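Local coordinates for agmatine ureohydrolase (Thermoplasma volcanium GSS1, PDB 3PZL), which probably hydrolyses agmatine to putrescine and urea, as a member of the arginase family with two manganese ions in each subunit, at residues V271-L276 and G280-L285. Residues are numbered along the deposited sequence; the frame is centred on the assembly and turned at random.
Sequences VEFSPL and GNTSML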
loop_
_atom_site.group_PDB
_atom_site.type_symbol
_atom_site.label_atom_id
_atom_site.label_comp_id
_atom_site.label_asym_id
_atom_site.label_seq_id
_atom_site.Cartn_x
_atom_site.Cartn_y
_atom_site.Cartn_z
ATOM N N VAL B 271 -12.894 -0.790 20.019
ATOM C CA VAL B 271 -13.711 -0.655 18.832
ATOM C C VAL B 271 -13.282 0.462 17.893
ATOM O O VAL B 271 -12.561 1.366 18.259
ATOM C CB VAL B 271 -15.202 -0.415 19.194
ATOM C CG1 VAL B 271 -15.750 -1.547 20.038
ATOM C CG2 VAL B 271 -15.393 0.948 19.899
ATOM N N GLU B 272 -13.780 0.405 16.674
ATOM C CA GLU B 272 -13.687 1.510 15.704
ATOM C C GLU B 272 -12.303 1.740 15.126
ATOM O O GLU B 272 -11.968 2.895 14.806
ATOM C CB GLU B 272 -14.238 2.835 16.250
ATOM C CG GLU B 272 -15.716 2.843 16.547
ATOM C CD GLU B 272 -16.564 2.909 15.292
ATOM O OE1 GLU B 272 -16.012 3.354 14.261
ATOM O OE2 GLU B 272 -17.766 2.516 15.312
ATOM N N PHE B 273 -11.512 0.676 14.981
ATOM C CA PHE B 273 -10.342 0.773 14.086
ATOM C C PHE B 273 -10.418 -0.251 12.954
ATOM O O PHE B 273 -11.146 -1.219 13.066
ATOM C CB PHE B 273 -9.001 0.730 14.841
ATOM C CG PHE B 273 -8.456 -0.637 15.049
ATOM C CD1 PHE B 273 -8.868 -1.411 16.131
ATOM C CD2 PHE B 273 -7.493 -1.151 14.164
ATOM C CE1 PHE B 273 -8.347 -2.687 16.323
ATOM C CE2 PHE B 273 -6.958 -2.400 14.332
ATOM C CZ PHE B 273 -7.397 -3.182 15.418
ATOM N N SER B 274 -9.690 0.000 11.870
ATOM C CA SER B 274 -9.782 -0.802 10.686
ATOM C C SER B 274 -8.427 -1.202 10.143
ATOM O O SER B 274 -7.736 -0.363 9.554
ATOM C CB SER B 274 -10.509 -0.049 9.597
ATOM O OG SER B 274 -10.612 -0.896 8.438
ATOM N N PRO B 275 -8.069 -2.505 10.282
ATOM C CA PRO B 275 -6.729 -3.074 9.937
ATOM C C PRO B 275 -6.324 -2.863 8.475
ATOM O O PRO B 275 -5.140 -2.945 8.174
ATOM C CB PRO B 275 -6.877 -4.563 10.193
ATOM C CG PRO B 275 -8.261 -4.752 10.793
ATOM C CD PRO B 275 -9.079 -3.532 10.579
ATOM N N LEU B 276 -7.284 -2.592 7.581
ATOM C CA LEU B 276 -7.001 -2.348 6.153
ATOM C C LEU B 276 -6.227 -1.049 5.915
ATOM O O LEU B 276 -5.544 -0.884 4.865
ATOM C CB LEU B 276 -8.298 -2.313 5.322
ATOM C CG LEU B 276 -9.253 -3.529 5.453
ATOM C CD1 LEU B 276 -10.620 -3.326 4.745
ATOM C CD2 LEU B 276 -8.584 -4.840 5.002
ATOM N N GLY B 280 -0.370 -2.717 10.623
ATOM C CA GLY B 280 -0.513 -3.543 11.825
ATOM C C GLY B 280 -0.296 -2.791 13.123
ATOM O O GLY B 280 -0.649 -3.309 14.193
ATOM N N ASN B 281 0.232 -1.563 13.055
ATOM C CA ASN B 281 0.585 -0.878 14.288
ATOM C C ASN B 281 -0.622 -0.566 15.149
ATOM O O ASN B 281 -0.530 -0.541 16.382
ATOM C CB ASN B 281 1.481 0.347 14.055
ATOM C CG ASN B 281 2.926 -0.050 13.616
ATOM O OD1 ASN B 281 3.295 -1.236 13.584
ATOM N ND2 ASN B 281 3.730 0.945 13.252
ATOM N N THR B 282 -1.768 -0.368 14.519
ATOM C CA THR B 282 -2.984 -0.006 15.273
ATOM C C THR B 282 -3.558 -1.235 16.019
ATOM O O THR B 282 -3.905 -1.172 17.192
ATOM C CB THR B 282 -4.043 0.632 14.362
ATOM O OG1 THR B 282 -3.484 1.774 13.705
ATOM C CG2 THR B 282 -5.237 1.067 15.157
ATOM N N SER B 283 -3.596 -2.377 15.353
ATOM C CA SER B 283 -4.038 -3.595 16.017
ATOM C C SER B 283 -3.025 -4.073 17.051
ATOM O O SER B 283 -3.349 -4.851 17.938
ATOM C CB SER B 283 -4.356 -4.687 15.001
ATOM O OG SER B 283 -3.227 -4.915 14.207
HETATM N N MSE B 284 -1.800 -3.595 16.940
HETATM C CA MSE B 284 -0.781 -3.935 17.899
HETATM C C MSE B 284 -1.002 -3.125 19.179
HETATM O O MSE B 284 -0.850 -3.627 20.289
HETATM C CB MSE B 284 0.588 -3.647 17.338
HETATM C CG MSE B 284 1.708 -4.202 18.186
HETATM SE SE MSE B 284 1.640 -6.190 18.212
HETATM C CE MSE B 284 3.304 -6.503 19.167
ATOM N N LEU B 285 -1.345 -1.858 19.033
ATOM C CA LEU B 285 -1.711 -1.070 20.195
ATOM C C LEU B 285 -2.993 -1.663 20.787
ATOM O O LEU B 285 -3.099 -1.814 22.016
ATOM C CB LEU B 285 -1.932 0.387 19.815
ATOM C CG LEU B 285 -2.495 1.295 20.897
ATOM C CD1 LEU B 285 -1.614 1.307 22.102
ATOM C CD2 LEU B 285 -2.566 2.640 20.342
#
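The carbonyl O of G280 is gripped twice by the first turn of helix 281-303: S283, whose CB packs against the ring of F273, sends its OG back to this oxygen at 3.0 Å, and the backbone N of M284, a selenomethionine, bonds to G280 O at 3.0 Å. The hydroxyl comes in tilted 33° from the carbonyl plane. With chi1 at 57°, the S283 OG lies between its own N and carbonyl carbon, folded back along the helix, a common way for a helical serine to use an oxygen one turn earlier.

This is a worked example of a helix start packed against the loop leading into it chiefly through one aromatic ring. F273 meets T282 and S283 by van der Waals contact alone. The T282 methyl CG2, anti to its own N, approaches CD2 of F273 to 3.3 Å, while the backbone O of T282 lies over one ring face. At the far end of the ring, F273 CZ sits 3.4 Å from S283 CB, an oblique approach. The hydroxyl of T282 serves other partners, bonding to D278 OD2 and A240 N; D278 also accepts from G280 N through OD1, tying the loop to the helix start.

The F273 side chain stands about 7 Å from that of the manganese ligand D231, near the metal site without touching it. In the arginase fold the contact lies where the loop after strand 265-271 of the parallel sheet turns into helix 281-303, with helix 57-65 packed alongside, its I61 on F273 and S60 on S283.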